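Long-range contacts in serine--tRNA ligase, cytoplasmic (Candida albicans, PDB 3QO8), which catalyses the two-step attachment of serine to tRNA(Ser), activating the amino acid with ATP and then transferring it to the acceptor end of the tRNA: residues A[21-29]-A[341-349]; A[312-323]-A[367-375]. All blocks are in the same frame, centred on the assembly; numbering follows the deposited sequence. Where two conformers were deposited one is given.

In the fold
The two contacts lie with their centres about 18 Å apart and interleave along the chain: 21-29, 312-323, 341-349, then 367-375. Interaction 1 sets the end of helix 15-25, in the N-terminal tRNA-binding region, against the loop joining strands 334-338 and 350-358 of the catalytic core. Interaction 2 lies wholly within that core, where helix 312-329 packs on strand 363-372, the antiparallel neighbour of 350-358. The two meet directly: Ala349 N is 2.9 Å from Asn372 O, a probable hydrogen bond, and Ala349 CB packs against Trp313 CH2. The contacts thus join the N-terminal region, by way of the loop 341-349, to a strand that contributes to the site of the serine-adenylate analogue and its magnesium ion.

Interaction 1 of 2, residues A[21-29]-A[341-349]; sequences SQKKRGDSV and SGELNNAAA. With MG (magnesium ion), chain E.
Arg25 reaches from the last turn of helix 15-25 into the loop 341-349, illustrating how one arginine can gather several backbone carbonyls. Its CB leads away from the loop, but with CG anti to the carbonyl carbon (chi1 -80°) the chain, extended to NE, brings the guanidinium back to it, past Leu344, whose CB lies 3.8 Å from Arg25 NH1. There Arg25 NH1 donates to Asn345 O at 3.1 Å, approaching well above the carbonyl plane, while Ala348 N reaches the same oxygen from the opposite face. Arg25 NH2 makes a weak, bent bond to Ala348 O (2.7 Å, 128°) and a further hydrogen bond to Asn110 O; Asn346 O sits over one face of the group.

Nearer the helix, Ser341 OG donates to Lys24 O at 2.7 Å, and Ser341 is itself held by Ser119 N. Water fills in the polar joint: one molecule bridges Arg25 O and Ser341 O, and another links Arg25 NH1, Asp27 OD2 and Asn346 OD1. Both these waters also bind a magnesium ion whose protein ligand is Leu344 O, at 2.3 Å, so the metal ties the loop to the helix end through its hydration shell. Gly26, with positive phi, closes the helix in a Schellman motif, and Asn345 OD1 accepts from Ala348 N in an Asx motif within a type I turn: a helix C-terminus docked on the loop between strands 334-338 and 350-358 of the class II core.

Interaction 2 of 2, residues A[312-323]-A[367-375]; sequences SWEEFDRMIGCS and LVSCSNCTD. With MG (magnesium ion), chain C; SSA (5'-O-(N-(L-seryl)-sulfamoyl)adenosine), chain B.
Ser312 OG is gripped from two directions: Asn372 ND2 donates to it at 3.1 Å along a nearly straight path, and His399 ND1 forms a second hydrogen bond. The serine lies close to the plane of the Asn372 amide, which limits the amide's rotation. The amide's other end is engaged too, because Asn372 OD1 accepts from Thr374 N at 2.8 Å in an Asx turn that shapes the chain as it leaves the strand. With CG anti to the backbone N (chi1 -172°), Asn372 also sets ND2 over one face of the Trp313 indole, 3.2 Å from CE3. Amide and ring planes are inclined by 55°, hence the nitrogen, not the flat of the amide, meets the ring.

The example is a helix laid on a sheet in the antiparallel class II synthetase fold: helix 312-323 runs nearly antiparallel to strand 367-372, at 170°, with their axes 8.7 Å apart. Between them Cys370 SG sits over the Phe316 face, 4.3 Å from the ring centroid, in a sulfur-aromatic contact, while Tyr352 meets that phenyl ring edge-to-face. Ile320 CD1 touches Cys370 CB at 3.9 Å, and Met319 CB packs on the same cysteine's sulfur. Further along, Ser323 OG, which is hydrogen-bonded to Thr404 O, approaches Val368 CG1.

The same strand also lines the active site. Ser369, whose CB points away from the helix, binds magnesium through OG at 2.4 Å, alongside Glu366, a sulfamoyl oxygen of the bound seryl-adenylate analogue and three waters. Leu367 O accepts a hydrogen bond from the ligand's ribose O2' at 3.1 Å.

Interaction 1 of 2, residues A[21-29]-A[341-349]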
# COMPACT_ATOMS: atom_id res chain seq x y z
N SER A 21 18.25 33.57 1.17
CA SER A 21 17.61 32.34 0.71
C SER A 21 16.15 32.35 1.10
O SER A 21 15.28 32.05 0.28
CB SER A 21 18.30 31.10 1.30
OG SER A 21 17.68 29.92 0.85
N GLN A 22 15.87 32.70 2.36
CA GLN A 22 14.49 32.78 2.84
C GLN A 22 13.65 33.70 1.95
O GLN A 22 12.49 33.41 1.64
CB GLN A 22 14.45 33.26 4.29
CG GLN A 22 14.92 32.20 5.30
CD GLN A 22 14.05 30.96 5.28
OE1 GLN A 22 14.38 29.97 4.62
NE2 GLN A 22 12.93 31.01 5.98
N LYS A 23 14.25 34.81 1.56
CA LYS A 23 13.58 35.79 0.72
C LYS A 23 13.25 35.19 -0.64
O LYS A 23 12.12 35.32 -1.12
CB LYS A 23 14.47 37.02 0.56
CG LYS A 23 13.73 38.33 0.32
CD LYS A 23 14.64 39.50 0.66
CE LYS A 23 15.32 39.25 2.02
NZ LYS A 23 16.31 40.30 2.39
N LYS A 24 14.23 34.53 -1.25
CA LYS A 24 14.01 33.83 -2.52
C LYS A 24 12.89 32.81 -2.42
O LYS A 24 12.14 32.60 -3.37
CB LYS A 24 15.29 33.13 -2.98
CG LYS A 24 16.42 34.07 -3.32
CD LYS A 24 17.56 33.31 -3.94
CE LYS A 24 18.80 34.15 -4.07
NZ LYS A 24 19.93 33.27 -4.50
N ARG A 25 12.79 32.16 -1.27
CA ARG A 25 11.81 31.10 -1.04
C ARG A 25 10.42 31.68 -0.85
O ARG A 25 9.42 30.97 -0.99
CB ARG A 25 12.19 30.27 0.20
CG ARG A 25 13.27 29.21 -0.04
CD ARG A 25 13.54 28.35 1.21
NE ARG A 25 14.52 27.32 0.86
CZ ARG A 25 14.22 26.21 0.21
NH1 ARG A 25 12.95 25.97 -0.14
NH2 ARG A 25 15.16 25.35 -0.11
N GLY A 26 10.35 32.97 -0.54
CA GLY A 26 9.10 33.58 -0.13
C GLY A 26 8.74 33.19 1.29
O GLY A 26 7.57 33.20 1.67
N ASP A 27 9.75 32.82 2.08
CA ASP A 27 9.53 32.41 3.47
C ASP A 27 10.07 33.45 4.46
O ASP A 27 10.72 34.42 4.07
CB ASP A 27 10.18 31.05 3.75
CG ASP A 27 9.53 29.92 2.97
OD1 ASP A 27 8.43 30.13 2.40
OD2 ASP A 27 10.12 28.81 2.94
N SER A 28 9.81 33.22 5.74
CA SER A 28 10.14 34.21 6.77
C SER A 28 11.63 34.52 6.90
O SER A 28 12.45 33.63 7.17
CB SER A 28 9.59 33.76 8.13
OG SER A 28 9.89 34.72 9.12
N VAL A 29 11.98 35.79 6.73
CA VAL A 29 13.34 36.27 6.94
C VAL A 29 13.57 36.56 8.42
O VAL A 29 14.70 36.53 8.91
CB VAL A 29 13.61 37.55 6.12
CG1 VAL A 29 14.98 38.13 6.44
CG2 VAL A 29 13.47 37.27 4.63
N SER A 341 12.78 29.54 -7.29
CA SER A 341 13.03 29.43 -5.85
C SER A 341 11.76 29.30 -5.02
O SER A 341 11.74 28.59 -4.02
CB SER A 341 13.85 30.62 -5.36
OG SER A 341 13.24 31.85 -5.74
N GLY A 342 10.70 29.99 -5.43
CA GLY A 342 9.48 30.04 -4.65
C GLY A 342 8.67 28.76 -4.65
O GLY A 342 7.70 28.63 -3.91
N GLU A 343 9.08 27.80 -5.48
CA GLU A 343 8.40 26.52 -5.61
C GLU A 343 9.24 25.33 -5.13
O GLU A 343 8.89 24.18 -5.37
CB GLU A 343 8.03 26.29 -7.08
CG GLU A 343 7.00 27.27 -7.59
CD GLU A 343 5.61 26.93 -7.11
OE1 GLU A 343 5.16 25.79 -7.37
OE2 GLU A 343 4.97 27.78 -6.45
N LEU A 344 10.36 25.61 -4.46
CA LEU A 344 11.18 24.54 -3.89
C LEU A 344 10.66 24.15 -2.52
O LEU A 344 10.35 25.01 -1.71
CB LEU A 344 12.64 24.98 -3.76
CG LEU A 344 13.38 25.36 -5.04
CD1 LEU A 344 14.81 25.79 -4.72
CD2 LEU A 344 13.35 24.20 -6.02
N ASN A 345 10.58 22.85 -2.24
CA ASN A 345 10.30 22.40 -0.87
C ASN A 345 11.52 22.67 0.01
O ASN A 345 12.60 22.95 -0.52
CB ASN A 345 9.87 20.92 -0.84
CG ASN A 345 11.02 19.94 -1.07
OD1 ASN A 345 12.18 20.25 -0.83
ND2 ASN A 345 10.69 18.73 -1.51
N ASN A 346 11.35 22.59 1.33
CA ASN A 346 12.41 22.95 2.27
C ASN A 346 13.74 22.23 2.03
O ASN A 346 14.80 22.81 2.22
CB ASN A 346 11.99 22.67 3.72
CG ASN A 346 10.87 23.57 4.20
OD1 ASN A 346 10.51 24.54 3.53
ND2 ASN A 346 10.30 23.24 5.35
N ALA A 347 13.68 20.96 1.65
CA ALA A 347 14.91 20.17 1.56
C ALA A 347 15.75 20.50 0.33
O ALA A 347 16.97 20.36 0.36
CB ALA A 347 14.60 18.65 1.64
N ALA A 348 15.10 20.96 -0.74
CA ALA A 348 15.78 21.12 -2.02
C ALA A 348 16.58 22.41 -2.10
O ALA A 348 16.04 23.49 -1.87
CB ALA A 348 14.77 21.05 -3.17
N ALA A 349 17.87 22.30 -2.44
CA ALA A 349 18.68 23.46 -2.76
C ALA A 349 18.53 23.81 -4.24
O ALA A 349 18.72 24.95 -4.64
CB ALA A 349 20.16 23.22 -2.43
MG MG E . 8.95 26.36 -0.40
O HOH W 1 10.34 28.04 -1.62
O HOH W 2 10.56 26.51 1.57
O HOH W 3 6.81 30.33 -1.03
O HOH W 4 7.43 27.77 0.87
O HOH W 5 7.47 24.57 0.69

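Interaction 2 of 2, residues A[312-323]-A[367-375]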
# COMPACT_ATOMS: atom_id res chain seq x y z
N SER A 312 28.01 16.19 -5.20
CA SER A 312 26.56 16.11 -5.39
C SER A 312 26.10 16.84 -6.64
O SER A 312 25.16 16.41 -7.30
CB SER A 312 25.82 16.65 -4.17
OG SER A 312 26.13 18.01 -3.96
N TRP A 313 26.75 17.95 -6.97
CA TRP A 313 26.30 18.71 -8.12
C TRP A 313 26.52 17.97 -9.44
O TRP A 313 25.67 17.99 -10.33
CB TRP A 313 26.88 20.14 -8.11
CG TRP A 313 26.44 20.86 -6.87
CD1 TRP A 313 27.21 21.15 -5.78
CD2 TRP A 313 25.11 21.30 -6.55
NE1 TRP A 313 26.45 21.78 -4.82
CE2 TRP A 313 25.16 21.88 -5.27
CE3 TRP A 313 23.89 21.27 -7.24
CZ2 TRP A 313 24.03 22.43 -4.66
CZ3 TRP A 313 22.77 21.81 -6.62
CH2 TRP A 313 22.85 22.39 -5.35
N GLU A 314 27.65 17.28 -9.55
CA GLU A 314 27.89 16.39 -10.68
C GLU A 314 26.88 15.23 -10.68
O GLU A 314 26.39 14.83 -11.73
CB GLU A 314 29.32 15.86 -10.62
CG GLU A 314 29.70 14.91 -11.75
CD GLU A 314 31.12 14.37 -11.60
OE1 GLU A 314 31.45 13.83 -10.52
OE2 GLU A 314 31.90 14.49 -12.57
N GLU A 315 26.57 14.70 -9.51
CA GLU A 315 25.60 13.61 -9.43
C GLU A 315 24.21 14.06 -9.87
O GLU A 315 23.50 13.30 -10.54
CB GLU A 315 25.52 13.04 -8.02
CG GLU A 315 24.65 11.78 -7.93
CD GLU A 315 25.25 10.59 -8.68
OE1 GLU A 315 26.49 10.54 -8.80
OE2 GLU A 315 24.48 9.72 -9.13
N PHE A 316 23.83 15.27 -9.48
CA PHE A 316 22.53 15.85 -9.87
C PHE A 316 22.39 15.82 -11.40
O PHE A 316 21.35 15.43 -11.93
CB PHE A 316 22.42 17.29 -9.34
CG PHE A 316 21.17 18.03 -9.78
CD1 PHE A 316 20.03 18.01 -9.00
CD2 PHE A 316 21.16 18.78 -10.95
CE1 PHE A 316 18.88 18.71 -9.38
CE2 PHE A 316 20.01 19.48 -11.35
CZ PHE A 316 18.88 19.45 -10.56
N ASP A 317 23.44 16.23 -12.10
CA ASP A 317 23.42 16.21 -13.57
C ASP A 317 23.29 14.78 -14.10
O ASP A 317 22.55 14.51 -15.06
CB ASP A 317 24.66 16.89 -14.16
CG ASP A 317 24.63 18.40 -14.00
OD1 ASP A 317 23.53 18.98 -13.87
OD2 ASP A 317 25.71 19.01 -14.01
N ARG A 318 24.01 13.85 -13.47
CA ARG A 318 23.95 12.44 -13.83
C ARG A 318 22.53 11.88 -13.67
O ARG A 318 22.05 11.12 -14.51
CB ARG A 318 24.93 11.67 -12.95
CG ARG A 318 25.31 10.29 -13.44
CD ARG A 318 26.59 9.81 -12.75
NE ARG A 318 27.76 10.57 -13.19
CZ ARG A 318 28.60 11.21 -12.38
NH1 ARG A 318 28.43 11.19 -11.06
NH2 ARG A 318 29.63 11.87 -12.89
N MET A 319 21.88 12.26 -12.58
CA MET A 319 20.55 11.74 -12.28
C MET A 319 19.46 12.25 -13.22
O MET A 319 18.62 11.47 -13.68
CB MET A 319 20.17 12.02 -10.82
CG MET A 319 21.06 11.29 -9.82
SD MET A 319 20.86 11.90 -8.14
CE MET A 319 19.19 11.35 -7.76
N ILE A 320 19.45 13.55 -13.51
CA ILE A 320 18.45 14.06 -14.45
C ILE A 320 18.76 13.48 -15.82
O ILE A 320 17.85 13.17 -16.61
CB ILE A 320 18.35 15.62 -14.47
CG1 ILE A 320 17.15 16.08 -15.31
CG2 ILE A 320 19.66 16.26 -14.94
CD1 ILE A 320 15.81 15.61 -14.71
N GLY A 321 20.04 13.27 -16.10
CA GLY A 321 20.46 12.67 -17.36
C GLY A 321 19.92 11.25 -17.48
O GLY A 321 19.45 10.83 -18.54
N CYS A 322 19.98 10.51 -16.38
CA CYS A 322 19.40 9.16 -16.35
C CYS A 322 17.90 9.17 -16.68
O CYS A 322 17.42 8.33 -17.45
CB CYS A 322 19.60 8.48 -14.98
SG CYS A 322 21.22 7.74 -14.74
N SER A 323 17.16 10.09 -16.08
CA SER A 323 15.73 10.18 -16.38
C SER A 323 15.47 10.60 -17.84
O SER A 323 14.56 10.09 -18.51
CB SER A 323 15.05 11.14 -15.41
OG SER A 323 15.07 10.59 -14.09
N LEU A 367 6.45 14.90 -15.16
CA LEU A 367 6.57 13.45 -14.89
C LEU A 367 7.68 13.15 -13.89
O LEU A 367 7.74 12.06 -13.32
CB LEU A 367 6.88 12.67 -16.17
CG LEU A 367 5.82 12.63 -17.28
CD1 LEU A 367 6.19 11.56 -18.28
CD2 LEU A 367 4.45 12.35 -16.70
N VAL A 368 8.60 14.09 -13.72
CA VAL A 368 9.80 13.87 -12.93
C VAL A 368 10.20 15.12 -12.17
O VAL A 368 10.20 16.22 -12.74
CB VAL A 368 10.99 13.45 -13.85
CG1 VAL A 368 12.31 13.52 -13.09
CG2 VAL A 368 10.76 12.06 -14.43
N SER A 369 10.54 14.96 -10.89
CA SER A 369 11.27 15.98 -10.15
C SER A 369 12.60 15.41 -9.69
O SER A 369 12.66 14.28 -9.20
CB SER A 369 10.50 16.47 -8.92
OG SER A 369 9.44 17.32 -9.29
N CYS A 370 13.66 16.19 -9.85
CA CYS A 370 15.01 15.79 -9.53
C CYS A 370 15.61 16.88 -8.63
O CYS A 370 15.71 18.04 -9.05
CB CYS A 370 15.83 15.66 -10.82
SG CYS A 370 17.61 15.23 -10.59
N SER A 371 16.00 16.52 -7.42
CA SER A 371 16.41 17.49 -6.41
C SER A 371 17.75 17.14 -5.79
O SER A 371 18.01 15.98 -5.48
CB SER A 371 15.38 17.55 -5.28
OG SER A 371 14.10 17.93 -5.76
N ASN A 372 18.59 18.15 -5.60
CA ASN A 372 19.75 18.03 -4.72
C ASN A 372 19.36 18.65 -3.39
O ASN A 372 19.06 19.85 -3.32
CB ASN A 372 20.97 18.76 -5.30
CG ASN A 372 22.24 18.50 -4.50
OD1 ASN A 372 22.20 17.93 -3.41
ND2 ASN A 372 23.38 18.94 -5.04
N CYS A 373 19.32 17.82 -2.35
CA CYS A 373 18.92 18.26 -1.02
C CYS A 373 20.16 18.46 -0.14
O CYS A 373 20.05 18.61 1.08
CB CYS A 373 17.96 17.23 -0.38
SG CYS A 373 16.38 17.07 -1.33
N THR A 374 21.33 18.47 -0.77
CA THR A 374 22.61 18.56 -0.06
C THR A 374 22.57 17.77 1.26
O THR A 374 22.22 16.59 1.25
CB THR A 374 23.12 20.03 0.10
OG1 THR A 374 22.21 20.80 0.90
CG2 THR A 374 23.27 20.69 -1.27
N ASP A 375 22.91 18.40 2.38
CA ASP A 375 22.92 17.66 3.66
C ASP A 375 21.79 18.04 4.60
O ASP A 375 21.91 17.86 5.81
CB ASP A 375 24.26 17.83 4.38
CG ASP A 375 24.61 19.30 4.62
OD1 ASP A 375 23.69 20.15 4.59
OD2 ASP A 375 25.80 19.60 4.85
MG MG C . 7.27 17.64 -8.31
N10 SSA B . 10.79 11.71 -4.32
CA SSA B . 10.53 12.80 -5.25
CB SSA B . 11.09 12.46 -6.63
OG SSA B . 10.33 11.40 -7.24
C9 SSA B . 9.05 13.06 -5.35
O9 SSA B . 8.23 12.33 -4.79
N8 SSA B . 8.69 14.11 -6.08
S1 SSA B . 7.18 14.37 -6.56
O1S SSA B . 6.31 14.74 -5.48
O2S SSA B . 7.19 15.39 -7.55
O5' SSA B . 6.63 13.10 -7.24
C5' SSA B . 7.34 12.46 -8.28
C4' SSA B . 6.38 12.16 -9.44
O4' SSA B . 5.29 11.31 -9.06
C3' SSA B . 5.71 13.39 -10.01
O3' SSA B . 6.62 14.09 -10.87
C2' SSA B . 4.54 12.75 -10.75
O2' SSA B . 4.98 12.21 -12.01
C1' SSA B . 4.14 11.59 -9.84
N9 SSA B . 3.03 11.98 -8.96
C8 SSA B . 3.06 12.86 -7.95
N7 SSA B . 1.83 12.95 -7.40
C5 SSA B . 1.03 12.10 -8.08
C6 SSA B . -0.30 11.76 -7.97
N6 SSA B . -1.05 12.35 -7.01
N1 SSA B . -0.83 10.85 -8.83
C2 SSA B . -0.07 10.29 -9.77
N3 SSA B . 1.23 10.59 -9.89
C4 SSA B . 1.79 11.50 -9.07
O HOH W 6 5.10 18.53 -7.38
O HOH W 7 7.34 19.87 -9.17
O HOH W 8 8.38 18.28 -6.05